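Local coordinates for GST N-terminal domain-containing protein (Pseudomonas syringae pv. tomato, PDB 3IC8), which is of unknown function but has the thioredoxin-like and all-helical halves of a glutathione S-transferase, and may therefore bind glutathione or a related thiol, at residues 7-12 against 34-39; 105-110 against 189-194; 172-177 against 209-214; 248-253 against 277-282. One frame throughout, in Å; residues are numbered along the deposited sequence.

Four contacts sample the architecture of a glutathione S-transferase-like protein with additional beta strands. Interaction 1 lies in the thioredoxin-like half, at the strand end that in relatives borders the glutathione site. Interactions 2 and 3 belong to the helical half and touch directly, with Leu189 CD1 3.9 Å from Trp211 CZ3. Within one chain, interactions 1 and 2 come no nearer than about 6 Å between nearest atoms, but subunits join them: Thr11 OG1 hydrogen-bonds to Lys193 O of the second subunit. Interaction 4 reaches the same sheet as interaction 1, their centres 32 Å apart, and lies across the chain's centre from interaction 2, 37 Å between centres.

Interaction 1 of 4, residues 7-12 against 34-39; sequences HHYPTS and IPSIMP
Ile34 lies against the backbone of His8 and Tyr9 where two parallel strands of a thioredoxin-like fold run out side by side, strand 4-8 and strand 28-33 being joined through helix 16-25 as a beta-alpha-beta crossover; as in relatives, the loop after the first strand probably borders the glutathione site. One last rung prolongs their pairing: Ile34 N donates to His8 O at 3.2 Å, nearly straight at 167°, although the donor stands 40° out of the carbonyl plane. Placed between the backbone N and the carbonyl carbon (chi1 60°), CG1 of Ile34 comes back over the same peptide, 3.3 Å from His8 O, and carries CD1 to 3.6 Å from His8 C. Ile34 O lies at the edge of the Tyr9 ring, near its plane, 3.5 Å from Tyr9 CD1. Ser36 borders the same ring with its CB 4.1 Å from Tyr9 CE1, while the phenol OH is hydrogen-bonded to Asp203 of the second subunit. Behind this layer, Arg19 holds the type I turn from Tyr9 to Ser12 through the carbonyl oxygens of both end residues. Further back along the strand, His7 hydrogen-bonds to Gln57 through NE2, and its CB touches Ile34 CG2 at 4.0 Å.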
loop_
_atom_site.group_PDB
_atom_site.type_symbol
_atom_site.label_atom_id
_atom_site.label_comp_id
_atom_site.label_asym_id
_atom_site.label_seq_id
_atom_site.Cartn_x
_atom_site.Cartn_y
_atom_site.Cartn_z
ATOM N N HIS A 7 -10.066 -25.209 13.525
ATOM C CA HIS A 7 -9.021 -26.030 14.070
ATOM C C HIS A 7 -7.928 -26.102 13.024
ATOM O O HIS A 7 -8.129 -26.620 11.959
ATOM C CB HIS A 7 -9.551 -27.429 14.303
ATOM C CG HIS A 7 -10.612 -27.514 15.344
ATOM N ND1 HIS A 7 -10.359 -27.950 16.614
ATOM C CD2 HIS A 7 -11.930 -27.240 15.301
ATOM C CE1 HIS A 7 -11.467 -27.929 17.315
ATOM N NE2 HIS A 7 -12.435 -27.499 16.542
ATOM N N HIS A 8 -6.768 -25.560 13.329
ATOM C CA HIS A 8 -5.707 -25.483 12.356
ATOM C C HIS A 8 -4.337 -25.373 12.952
ATOM O O HIS A 8 -4.185 -25.197 14.116
ATOM C CB HIS A 8 -5.937 -24.333 11.409
ATOM C CG HIS A 8 -5.739 -22.999 12.026
ATOM N ND1 HIS A 8 -6.409 -22.603 13.149
ATOM C CD2 HIS A 8 -4.964 -21.961 11.667
ATOM C CE1 HIS A 8 -6.038 -21.387 13.470
ATOM N NE2 HIS A 8 -5.173 -20.972 12.579
ATOM N N TYR A 9 -3.333 -25.474 12.119
ATOM C CA TYR A 9 -2.010 -25.249 12.590
ATOM C C TYR A 9 -1.628 -23.925 12.030
ATOM O O TYR A 9 -1.520 -23.754 10.862
ATOM C CB TYR A 9 -1.098 -26.354 12.101
ATOM C CG TYR A 9 0.233 -26.420 12.779
ATOM C CD1 TYR A 9 0.368 -26.905 14.053
ATOM C CD2 TYR A 9 1.356 -26.002 12.135
ATOM C CE1 TYR A 9 1.564 -26.951 14.645
ATOM C CE2 TYR A 9 2.544 -26.050 12.724
ATOM C CZ TYR A 9 2.648 -26.522 13.973
ATOM O OH TYR A 9 3.858 -26.556 14.531
ATOM N N PRO A 10 -1.415 -22.987 12.914
ATOM C CA PRO A 10 -1.306 -21.577 12.592
ATOM C C PRO A 10 -0.157 -21.180 11.694
ATOM O O PRO A 10 -0.294 -20.264 10.946
ATOM C CB PRO A 10 -1.181 -20.951 13.950
ATOM C CG PRO A 10 -1.921 -21.823 14.784
ATOM C CD PRO A 10 -1.657 -23.176 14.336
ATOM N N THR A 11 0.964 -21.852 11.792
ATOM C CA THR A 11 2.095 -21.513 10.984
ATOM C C THR A 11 2.173 -22.313 9.702
ATOM O O THR A 11 3.088 -22.161 8.957
ATOM C CB THR A 11 3.382 -21.651 11.759
ATOM O OG1 THR A 11 3.416 -22.913 12.394
ATOM C CG2 THR A 11 3.459 -20.614 12.789
ATOM N N SER A 12 1.200 -23.160 9.460
ATOM C CA SER A 12 1.218 -23.985 8.282
ATOM C C SER A 12 0.778 -23.233 7.051
ATOM O O SER A 12 -0.250 -22.641 7.010
ATOM C CB SER A 12 0.358 -25.212 8.492
ATOM O OG SER A 12 0.243 -25.954 7.320
ATOM N N ILE A 34 -4.131 -26.862 16.807
ATOM C CA ILE A 34 -3.950 -28.285 16.880
ATOM C C ILE A 34 -2.504 -28.664 17.001
ATOM O O ILE A 34 -1.647 -27.862 16.765
ATOM C CB ILE A 34 -4.500 -28.930 15.648
ATOM C CG1 ILE A 34 -3.781 -28.413 14.431
ATOM C CG2 ILE A 34 -5.941 -28.615 15.499
ATOM C CD1 ILE A 34 -4.293 -28.977 13.243
ATOM N N PRO A 35 -2.248 -29.910 17.331
ATOM C CA PRO A 35 -0.897 -30.450 17.350
ATOM C C PRO A 35 -0.414 -30.916 15.984
ATOM O O PRO A 35 -1.194 -31.408 15.219
ATOM C CB PRO A 35 -1.027 -31.638 18.288
ATOM C CG PRO A 35 -2.421 -31.888 18.430
ATOM C CD PRO A 35 -3.114 -30.626 18.261
ATOM N N SER A 36 0.855 -30.718 15.678
ATOM C CA SER A 36 1.490 -31.388 14.567
ATOM C C SER A 36 1.626 -32.879 14.816
ATOM O O SER A 36 1.512 -33.685 13.926
ATOM C CB SER A 36 2.855 -30.782 14.270
ATOM O OG SER A 36 3.515 -30.395 15.439
ATOM N N ILE A 37 1.918 -33.207 16.057
ATOM C CA ILE A 37 2.219 -34.542 16.525
ATOM C C ILE A 37 1.016 -35.442 16.589
ATOM O O ILE A 37 -0.052 -34.976 16.919
ATOM C CB ILE A 37 2.704 -34.429 17.935
ATOM C CG1 ILE A 37 4.212 -34.349 17.962
ATOM C CG2 ILE A 37 2.204 -35.551 18.731
ATOM C CD1 ILE A 37 4.691 -32.983 18.015
HETATM N N MSE A 38 1.186 -36.723 16.283
HETATM C CA MSE A 38 0.128 -37.704 16.468
HETATM C C MSE A 38 0.001 -38.102 17.905
HETATM O O MSE A 38 0.918 -37.974 18.678
HETATM C CB MSE A 38 0.373 -38.972 15.691
HETATM C CG MSE A 38 0.198 -38.859 14.240
HETATM SE SE MSE A 38 -1.493 -38.274 13.688
HETATM C CE MSE A 38 -0.870 -36.694 12.862
ATOM N N PRO A 39 -1.138 -38.634 18.259
ATOM C CA PRO A 39 -2.302 -38.579 17.422
ATOM C C PRO A 39 -2.914 -37.269 17.839
ATOM O O PRO A 39 -2.277 -36.538 18.580
ATOM C CB PRO A 39 -3.109 -39.756 17.930
ATOM C CG PRO A 39 -2.681 -39.922 19.347
ATOM C CD PRO A 39 -1.521 -39.030 19.607
#

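Interaction 2 of 4, residues 105-110 against 189-194; sequences HAVSLV and LWFLKQ
Val110 and Leu192 are the nearest CA pair, 6.2 Å between their CA atoms, of two helical segments, 105-110 and 189-193, that run almost parallel at 14° with their axes 8.6 Å apart. This is helix-to-helix packing in the all-alpha domain of the glutathione S-transferase fold; the meeting side chains are all apolar, and the touching residues are buried. Leu192 does much of the work by spreading its two methyls over the facing helix. CD1 settles between Val110 CG2, at 3.5 Å, and the CB of Leu109, and also rests on the carbonyl oxygen of Ala106; CD2 is laid against Ala106 CB at 3.8 Å. Its chi2 of -30°, which sets the two methyls, is off the staggered positions. At the neighbouring positions the contact changes character. Val107 and Phe191 lie alongside each other, pointing the same way, and Val107 CG1 sits over the middle of the Phe191 ring, 4.0 Å from its centroid and 7° off the normal, a clear CH-pi contact. Phe14 meets that ring edge-to-face, whereas Phe201 of helix 200-203 packs on Leu192. Met116 of the second subunit covers Val107, so the pair of helices also borders an interface. Val110 touches both partners: beside its contact with Leu192, its CG2 lies 3.5 Å from Phe191 O and 4.1 Å from Phe191 CB.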
loop_
_atom_site.group_PDB
_atom_site.type_symbol
_atom_site.label_atom_id
_atom_site.label_comp_id
_atom_site.label_asym_id
_atom_site.label_seq_id
_atom_site.Cartn_x
_atom_site.Cartn_y
_atom_site.Cartn_z
ATOM N N HIS A 105 1.845 -28.384 -8.874
ATOM C CA HIS A 105 2.999 -27.762 -9.452
ATOM C C HIS A 105 3.666 -26.822 -8.488
ATOM O O HIS A 105 4.848 -26.804 -8.376
ATOM C CB HIS A 105 2.591 -26.970 -10.670
ATOM C CG HIS A 105 2.176 -27.810 -11.816
ATOM N ND1 HIS A 105 2.938 -27.957 -12.942
ATOM C CD2 HIS A 105 1.087 -28.573 -12.002
ATOM C CE1 HIS A 105 2.339 -28.775 -13.773
ATOM N NE2 HIS A 105 1.213 -29.163 -13.224
ATOM N N ALA A 106 2.900 -26.018 -7.795
ATOM C CA ALA A 106 3.487 -25.038 -6.918
ATOM C C ALA A 106 4.301 -25.641 -5.790
ATOM O O ALA A 106 5.344 -25.171 -5.485
ATOM C CB ALA A 106 2.438 -24.123 -6.392
ATOM N N VAL A 107 3.790 -26.679 -5.174
ATOM C CA VAL A 107 4.504 -27.415 -4.151
ATOM C C VAL A 107 5.729 -28.199 -4.587
ATOM O O VAL A 107 6.631 -28.368 -3.824
ATOM C CB VAL A 107 3.587 -28.186 -3.220
ATOM C CG1 VAL A 107 2.637 -27.265 -2.606
ATOM C CG2 VAL A 107 2.873 -29.235 -3.926
ATOM N N SER A 108 5.711 -28.724 -5.792
ATOM C CA SER A 108 6.867 -29.386 -6.334
ATOM C C SER A 108 8.009 -28.436 -6.515
ATOM O O SER A 108 9.131 -28.776 -6.276
ATOM C CB SER A 108 6.568 -30.025 -7.684
ATOM O OG SER A 108 5.635 -31.047 -7.584
ATOM N N LEU A 109 7.708 -27.256 -6.995
ATOM C CA LEU A 109 8.705 -26.277 -7.231
ATOM C C LEU A 109 9.388 -25.798 -5.994
ATOM O O LEU A 109 10.566 -25.637 -5.982
ATOM C CB LEU A 109 8.070 -25.082 -7.892
ATOM C CG LEU A 109 7.772 -25.150 -9.365
ATOM C CD1 LEU A 109 7.101 -23.917 -9.811
ATOM C CD2 LEU A 109 9.007 -25.346 -10.105
ATOM N N VAL A 110 8.622 -25.493 -4.980
ATOM C CA VAL A 110 9.145 -25.030 -3.734
ATOM C C VAL A 110 9.905 -26.034 -2.903
ATOM O O VAL A 110 10.970 -25.755 -2.402
ATOM C CB VAL A 110 8.012 -24.506 -2.901
ATOM C CG1 VAL A 110 8.475 -24.107 -1.564
ATOM C CG2 VAL A 110 7.362 -23.385 -3.587
ATOM N N LEU A 189 0.190 -19.789 -5.233
ATOM C CA LEU A 189 1.205 -18.777 -5.395
ATOM C C LEU A 189 1.882 -18.373 -4.106
ATOM O O LEU A 189 2.982 -17.928 -4.097
ATOM C CB LEU A 189 0.622 -17.575 -6.076
ATOM C CG LEU A 189 0.006 -17.932 -7.395
ATOM C CD1 LEU A 189 -0.294 -16.720 -8.122
ATOM C CD2 LEU A 189 0.904 -18.787 -8.187
ATOM N N TRP A 190 1.165 -18.519 -3.021
ATOM C CA TRP A 190 1.621 -18.169 -1.716
ATOM C C TRP A 190 2.824 -19.023 -1.354
ATOM O O TRP A 190 3.734 -18.568 -0.720
ATOM C CB TRP A 190 0.466 -18.319 -0.743
ATOM C CG TRP A 190 0.792 -18.232 0.657
ATOM C CD1 TRP A 190 0.699 -19.201 1.551
ATOM C CD2 TRP A 190 1.234 -17.086 1.348
ATOM N NE1 TRP A 190 1.067 -18.763 2.766
ATOM C CE2 TRP A 190 1.404 -17.451 2.667
ATOM C CE3 TRP A 190 1.519 -15.783 0.968
ATOM C CZ2 TRP A 190 1.850 -16.582 3.610
ATOM C CZ3 TRP A 190 1.950 -14.920 1.906
ATOM C CH2 TRP A 190 2.116 -15.316 3.214
ATOM N N PHE A 191 2.820 -20.268 -1.788
ATOM C CA PHE A 191 3.952 -21.136 -1.573
ATOM C C PHE A 191 5.193 -20.610 -2.275
ATOM O O PHE A 191 6.246 -20.613 -1.717
ATOM C CB PHE A 191 3.649 -22.561 -2.042
ATOM C CG PHE A 191 2.770 -23.333 -1.124
ATOM C CD1 PHE A 191 3.294 -24.091 -0.123
ATOM C CD2 PHE A 191 1.421 -23.313 -1.269
ATOM C CE1 PHE A 191 2.485 -24.795 0.705
ATOM C CE2 PHE A 191 0.623 -23.996 -0.437
ATOM C CZ PHE A 191 1.150 -24.739 0.548
ATOM N N LEU A 192 5.054 -20.154 -3.501
ATOM C CA LEU A 192 6.171 -19.641 -4.265
ATOM C C LEU A 192 6.796 -18.395 -3.682
ATOM O O LEU A 192 7.969 -18.234 -3.727
ATOM C CB LEU A 192 5.810 -19.424 -5.711
ATOM C CG LEU A 192 5.662 -20.553 -6.724
ATOM C CD1 LEU A 192 6.475 -21.762 -6.527
ATOM C CD2 LEU A 192 4.269 -20.876 -6.973
ATOM N N LYS A 193 5.982 -17.541 -3.109
ATOM C CA LYS A 193 6.395 -16.294 -2.525
ATOM C C LYS A 193 7.304 -16.440 -1.314
ATOM O O LYS A 193 7.965 -15.538 -0.949
ATOM C CB LYS A 193 5.181 -15.475 -2.166
ATOM C CG LYS A 193 4.414 -14.967 -3.331
ATOM C CD LYS A 193 5.155 -13.905 -4.073
ATOM C CE LYS A 193 4.808 -12.553 -3.563
ATOM N NZ LYS A 193 5.515 -11.517 -4.275
ATOM N N GLN A 194 7.316 -17.616 -0.730
ATOM C CA GLN A 194 8.080 -17.941 0.450
ATOM C C GLN A 194 9.593 -17.918 0.300
ATOM O O GLN A 194 10.307 -17.801 1.256
ATOM C CB GLN A 194 7.637 -19.285 1.004
ATOM C CG GLN A 194 6.201 -19.377 1.409
ATOM C CD GLN A 194 5.746 -18.242 2.252
ATOM O OE1 GLN A 194 4.905 -17.479 1.864
ATOM N NE2 GLN A 194 6.313 -18.121 3.409
#

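Interaction 3 of 4, residues 172-177 against 209-214; sequences DFLFGA and SVWLDR
The backbone oxygen of Asp172 is approached by two side chains of the helix opposite. Arg214 NH1 comes to 2.8 Å from Asp172 O, and Trp211 CD1 reaches the same oxygen at 3.4 Å, which places the carbonyl oxygen at the edge of the indole and in its plane. The carboxylate of Asp172 engages Arg214 differently, its plane turned 62° from that of the guanidinium. OD1 hovers 3.4 Å above one guanidinium face, and because it lies so far out of that plane the 3.6 Å salt bridge from OD1 to Arg214 NE is one of charge alone, with no N-H aimed at the oxygen. The first two torsions of the arginine, both near anti (chi1 -154°, chi2 -170°), carry CD to 3.8 Å from Phe173 CZ, and a bend at chi3 then swings NE and the guanidinium over Asp172; the cation itself is too far from the Phe173 ring for more than a weak attraction. In the helical domain of the glutathione S-transferase fold, segment 172-177 leads into helix 180-193, and helix 206-216 covers it here. Asp182, in the first turn of helix 180-193, accepts from both Trp211 NE1 and Leu174 N through one oxygen, OD1, tying the indole and the loop to that helix. Leu174 crosses the indole at about a right angle, with CG 4.0 Å from Trp211 CZ2 and CD2 above one face near the rim. Ser224 of the third subunit packs on Phe173.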
loop_
_atom_site.group_PDB
_atom_site.type_symbol
_atom_site.label_atom_id
_atom_site.label_comp_id
_atom_site.label_asym_id
_atom_site.label_seq_id
_atom_site.Cartn_x
_atom_site.Cartn_y
_atom_site.Cartn_z
ATOM N N ASP A 172 -10.277 -6.915 -11.824
ATOM C CA ASP A 172 -9.822 -7.046 -10.466
ATOM C C ASP A 172 -9.537 -8.475 -10.029
ATOM O O ASP A 172 -8.585 -8.735 -9.357
ATOM C CB ASP A 172 -10.784 -6.340 -9.506
ATOM C CG ASP A 172 -10.545 -4.865 -9.442
ATOM O OD1 ASP A 172 -9.395 -4.465 -9.443
ATOM O OD2 ASP A 172 -11.496 -4.097 -9.415
ATOM N N PHE A 173 -10.403 -9.378 -10.427
ATOM C CA PHE A 173 -10.394 -10.745 -9.989
ATOM C C PHE A 173 -10.644 -11.682 -11.152
ATOM O O PHE A 173 -10.890 -11.248 -12.239
ATOM C CB PHE A 173 -11.406 -10.960 -8.894
ATOM C CG PHE A 173 -11.146 -10.163 -7.686
ATOM C CD1 PHE A 173 -11.766 -8.974 -7.494
ATOM C CD2 PHE A 173 -10.289 -10.594 -6.741
ATOM C CE1 PHE A 173 -11.529 -8.257 -6.406
ATOM C CE2 PHE A 173 -10.066 -9.863 -5.650
ATOM C CZ PHE A 173 -10.682 -8.692 -5.486
ATOM N N LEU A 174 -10.525 -12.969 -10.911
ATOM C CA LEU A 174 -10.578 -13.961 -11.961
ATOM C C LEU A 174 -11.911 -14.033 -12.678
ATOM O O LEU A 174 -11.967 -14.255 -13.848
ATOM C CB LEU A 174 -10.181 -15.338 -11.437
ATOM C CG LEU A 174 -8.784 -15.532 -10.882
ATOM C CD1 LEU A 174 -8.658 -16.862 -10.346
ATOM C CD2 LEU A 174 -7.781 -15.336 -11.897
ATOM N N PHE A 175 -12.982 -13.835 -11.949
ATOM C CA PHE A 175 -14.295 -13.881 -12.513
ATOM C C PHE A 175 -14.981 -12.548 -12.451
ATOM O O PHE A 175 -16.159 -12.501 -12.365
ATOM C CB PHE A 175 -15.135 -14.922 -11.834
ATOM C CG PHE A 175 -14.844 -16.287 -12.271
ATOM C CD1 PHE A 175 -13.914 -17.042 -11.635
ATOM C CD2 PHE A 175 -15.515 -16.840 -13.317
ATOM C CE1 PHE A 175 -13.662 -18.283 -12.031
ATOM C CE2 PHE A 175 -15.248 -18.086 -13.703
ATOM C CZ PHE A 175 -14.320 -18.800 -13.066
ATOM N N GLY A 176 -14.249 -11.459 -12.503
ATOM C CA GLY A 176 -14.883 -10.184 -12.337
ATOM C C GLY A 176 -14.908 -9.840 -10.881
ATOM O O GLY A 176 -14.044 -9.200 -10.373
ATOM N N ALA A 177 -15.956 -10.268 -10.226
ATOM C CA ALA A 177 -16.041 -10.258 -8.807
ATOM C C ALA A 177 -15.183 -11.357 -8.238
ATOM O O ALA A 177 -14.892 -12.311 -8.885
ATOM C CB ALA A 177 -17.440 -10.448 -8.405
ATOM N N SER A 209 1.209 -10.573 -9.975
ATOM C CA SER A 209 1.727 -10.153 -8.697
ATOM C C SER A 209 0.842 -9.106 -8.032
ATOM O O SER A 209 0.630 -9.138 -6.850
ATOM C CB SER A 209 3.159 -9.665 -8.879
ATOM O OG SER A 209 3.906 -9.740 -7.693
ATOM N N VAL A 210 0.333 -8.177 -8.813
ATOM C CA VAL A 210 -0.580 -7.182 -8.323
ATOM C C VAL A 210 -1.880 -7.787 -7.861
ATOM O O VAL A 210 -2.396 -7.441 -6.838
ATOM C CB VAL A 210 -0.859 -6.178 -9.414
ATOM C CG1 VAL A 210 -2.063 -5.359 -9.132
ATOM C CG2 VAL A 210 0.312 -5.344 -9.644
ATOM N N TRP A 211 -2.407 -8.697 -8.654
ATOM C CA TRP A 211 -3.625 -9.399 -8.346
ATOM C C TRP A 211 -3.459 -10.231 -7.115
ATOM O O TRP A 211 -4.355 -10.333 -6.315
ATOM C CB TRP A 211 -4.054 -10.285 -9.518
ATOM C CG TRP A 211 -5.014 -11.340 -9.132
ATOM C CD1 TRP A 211 -6.332 -11.208 -9.013
ATOM C CD2 TRP A 211 -4.721 -12.691 -8.820
ATOM N NE1 TRP A 211 -6.890 -12.370 -8.643
ATOM C CE2 TRP A 211 -5.916 -13.307 -8.520
ATOM C CE3 TRP A 211 -3.555 -13.437 -8.763
ATOM C CZ2 TRP A 211 -5.987 -14.608 -8.156
ATOM C CZ3 TRP A 211 -3.633 -14.714 -8.401
ATOM C CH2 TRP A 211 -4.831 -15.299 -8.102
ATOM N N LEU A 212 -2.305 -10.847 -6.982
ATOM C CA LEU A 212 -2.060 -11.700 -5.862
ATOM C C LEU A 212 -2.077 -10.944 -4.546
ATOM O O LEU A 212 -2.612 -11.415 -3.593
ATOM C CB LEU A 212 -0.773 -12.480 -6.058
ATOM C CG LEU A 212 -0.299 -13.295 -4.880
ATOM C CD1 LEU A 212 -1.246 -14.349 -4.515
ATOM C CD2 LEU A 212 1.005 -13.866 -5.131
ATOM N N ASP A 213 -1.490 -9.766 -4.522
ATOM C CA ASP A 213 -1.475 -8.937 -3.337
ATOM C C ASP A 213 -2.851 -8.493 -2.963
ATOM O O ASP A 213 -3.170 -8.359 -1.820
ATOM C CB ASP A 213 -0.526 -7.774 -3.478
ATOM C CG ASP A 213 0.892 -8.203 -3.492
ATOM O OD1 ASP A 213 1.174 -9.284 -2.993
ATOM O OD2 ASP A 213 1.737 -7.482 -4.019
ATOM N N ARG A 214 -3.672 -8.262 -3.950
ATOM C CA ARG A 214 -5.034 -7.927 -3.700
ATOM C C ARG A 214 -5.801 -9.043 -3.018
ATOM O O ARG A 214 -6.543 -8.818 -2.111
ATOM C CB ARG A 214 -5.676 -7.614 -5.032
ATOM C CG ARG A 214 -6.840 -6.714 -4.991
ATOM C CD ARG A 214 -7.538 -6.667 -6.311
ATOM N NE ARG A 214 -6.929 -5.705 -7.178
ATOM C CZ ARG A 214 -6.374 -5.968 -8.343
ATOM N NH1 ARG A 214 -6.351 -7.189 -8.833
ATOM N NH2 ARG A 214 -5.838 -4.986 -9.024
#

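Interaction 4 of 4, residues 248-253 against 277-282; sequences FIDPNG and MFTGRE
The Phe248 ring carries backbone of the other segment on one face: Arg281 N stands 4.2 Å above its centre, and Gly280 C lies 3.9 Å above the plane nearer the rim. Thr279 O approaches obliquely, 3.4 Å from Phe248 CD2. Arg281 extends from CG to NE and turns a guanidinium face to Phe248 CD1, its NH1 3.7 Å from that carbon, but the two planes are 55° apart and do not stack; Glu246 balances the charge of Arg281 in a salt bridge. Beyond the ring, Thr279 OG1 donates at 3.0 Å to Asp250 OD2, which accepts on its anti lone pair, away from OD1. With its hydroxyl anti to the backbone N (chi1 -180°), Thr279 reaches across the gap between the segments. Asp250 OD2 is also paired with Arg302, so a hydroxyl and a cation share this oxygen of a buried residue. A type I turn starts at Asp250 and ends at Gly253. Segment 277-282 closes strand 272-279, with a classic beta bulge at Met277 and Phe278 opposite Ile285, and enters the hairpin connection to strand 284-290; segment 248-253 packs against this end on its way from helix 228-237 to strand 259-264.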
loop_
_atom_site.group_PDB
_atom_site.type_symbol
_atom_site.label_atom_id
_atom_site.label_comp_id
_atom_site.label_asym_id
_atom_site.label_seq_id
_atom_site.Cartn_x
_atom_site.Cartn_y
_atom_site.Cartn_z
ATOM N N PHE A 248 -33.167 -36.157 -2.006
ATOM C CA PHE A 248 -32.184 -36.674 -2.913
ATOM C C PHE A 248 -32.205 -38.161 -2.824
ATOM O O PHE A 248 -32.401 -38.696 -1.763
ATOM C CB PHE A 248 -30.830 -36.135 -2.463
ATOM C CG PHE A 248 -29.672 -36.607 -3.255
ATOM C CD1 PHE A 248 -29.467 -36.170 -4.523
ATOM C CD2 PHE A 248 -28.752 -37.444 -2.702
ATOM C CE1 PHE A 248 -28.386 -36.594 -5.214
ATOM C CE2 PHE A 248 -27.695 -37.851 -3.389
ATOM C CZ PHE A 248 -27.506 -37.433 -4.638
ATOM N N ILE A 249 -31.971 -38.828 -3.936
ATOM C CA ILE A 249 -31.827 -40.257 -3.904
ATOM C C ILE A 249 -30.398 -40.576 -4.148
ATOM O O ILE A 249 -29.851 -40.218 -5.148
ATOM C CB ILE A 249 -32.622 -40.947 -5.010
ATOM C CG1 ILE A 249 -34.050 -40.431 -5.069
ATOM C CG2 ILE A 249 -32.627 -42.435 -4.796
ATOM C CD1 ILE A 249 -34.512 -40.117 -6.467
ATOM N N ASP A 250 -29.791 -41.282 -3.236
ATOM C CA ASP A 250 -28.414 -41.592 -3.384
ATOM C C ASP A 250 -28.161 -42.472 -4.580
ATOM O O ASP A 250 -28.914 -43.367 -4.878
ATOM C CB ASP A 250 -27.909 -42.254 -2.133
ATOM C CG ASP A 250 -26.450 -42.412 -2.139
ATOM O OD1 ASP A 250 -25.947 -43.298 -2.819
ATOM O OD2 ASP A 250 -25.780 -41.636 -1.473
ATOM N N PRO A 251 -27.068 -42.201 -5.255
ATOM C CA PRO A 251 -26.627 -42.975 -6.400
ATOM C C PRO A 251 -26.305 -44.398 -6.032
ATOM O O PRO A 251 -26.476 -45.282 -6.831
ATOM C CB PRO A 251 -25.367 -42.251 -6.822
ATOM C CG PRO A 251 -25.567 -40.923 -6.403
ATOM C CD PRO A 251 -26.333 -40.945 -5.161
ATOM N N ASN A 252 -25.804 -44.616 -4.843
ATOM C CA ASN A 252 -25.460 -45.958 -4.470
ATOM C C ASN A 252 -26.443 -46.612 -3.529
ATOM O O ASN A 252 -26.154 -47.612 -2.948
ATOM C CB ASN A 252 -24.041 -46.032 -3.951
ATOM C CG ASN A 252 -23.018 -45.896 -5.042
ATOM O OD1 ASN A 252 -23.088 -46.570 -6.049
ATOM N ND2 ASN A 252 -22.060 -45.030 -4.842
ATOM N N GLY A 253 -27.609 -46.028 -3.382
ATOM C CA GLY A 253 -28.631 -46.591 -2.537
ATOM C C GLY A 253 -28.535 -46.321 -1.052
ATOM O O GLY A 253 -29.328 -46.817 -0.281
HETATM N N MSE A 277 -26.940 -39.608 8.340
HETATM C CA MSE A 277 -28.130 -38.853 8.603
HETATM C C MSE A 277 -28.692 -38.126 7.407
HETATM O O MSE A 277 -29.856 -37.846 7.362
HETATM C CB MSE A 277 -27.831 -37.890 9.734
HETATM C CG MSE A 277 -27.307 -38.610 10.949
HETATM SE SE MSE A 277 -28.684 -39.403 12.013
HETATM C CE MSE A 277 -29.658 -37.806 12.243
ATOM N N PHE A 278 -27.838 -37.782 6.460
ATOM C CA PHE A 278 -28.262 -37.074 5.285
ATOM C C PHE A 278 -27.339 -37.367 4.137
ATOM O O PHE A 278 -26.156 -37.431 4.308
ATOM C CB PHE A 278 -28.268 -35.590 5.591
ATOM C CG PHE A 278 -28.548 -34.715 4.418
ATOM C CD1 PHE A 278 -29.814 -34.292 4.150
ATOM C CD2 PHE A 278 -27.541 -34.281 3.610
ATOM C CE1 PHE A 278 -30.058 -33.498 3.116
ATOM C CE2 PHE A 278 -27.800 -33.480 2.575
ATOM C CZ PHE A 278 -29.055 -33.095 2.328
ATOM N N THR A 279 -27.908 -37.560 2.964
ATOM C CA THR A 279 -27.168 -37.679 1.738
ATOM C C THR A 279 -27.742 -36.668 0.786
ATOM O O THR A 279 -28.925 -36.578 0.624
ATOM C CB THR A 279 -27.225 -39.088 1.166
ATOM O OG1 THR A 279 -26.474 -39.139 -0.033
ATOM C CG2 THR A 279 -28.599 -39.449 0.829
ATOM N N GLY A 280 -26.880 -35.883 0.178
ATOM C CA GLY A 280 -27.283 -34.736 -0.599
ATOM C C GLY A 280 -26.362 -34.494 -1.748
ATOM O O GLY A 280 -25.412 -35.193 -1.909
ATOM N N ARG A 281 -26.689 -33.515 -2.562
ATOM C CA ARG A 281 -25.912 -33.176 -3.734
ATOM C C ARG A 281 -24.505 -32.705 -3.410
ATOM O O ARG A 281 -23.554 -33.064 -4.058
ATOM C CB ARG A 281 -26.625 -32.072 -4.482
ATOM C CG ARG A 281 -27.757 -32.512 -5.311
ATOM C CD ARG A 281 -28.694 -31.357 -5.568
ATOM N NE ARG A 281 -29.965 -31.766 -6.143
ATOM C CZ ARG A 281 -30.919 -32.415 -5.489
ATOM N NH1 ARG A 281 -30.763 -32.751 -4.225
ATOM N NH2 ARG A 281 -32.037 -32.729 -6.107
ATOM N N GLU A 282 -24.408 -31.888 -2.387
ATOM C CA GLU A 282 -23.165 -31.386 -1.916
ATOM C C GLU A 282 -22.679 -32.043 -0.651
ATOM O O GLU A 282 -21.571 -31.810 -0.251
ATOM C CB GLU A 282 -23.324 -29.910 -1.655
ATOM C CG GLU A 282 -23.615 -29.114 -2.870
ATOM C CD GLU A 282 -22.416 -28.931 -3.779
ATOM O OE1 GLU A 282 -21.292 -29.017 -3.314
ATOM O OE2 GLU A 282 -22.600 -28.697 -4.970
#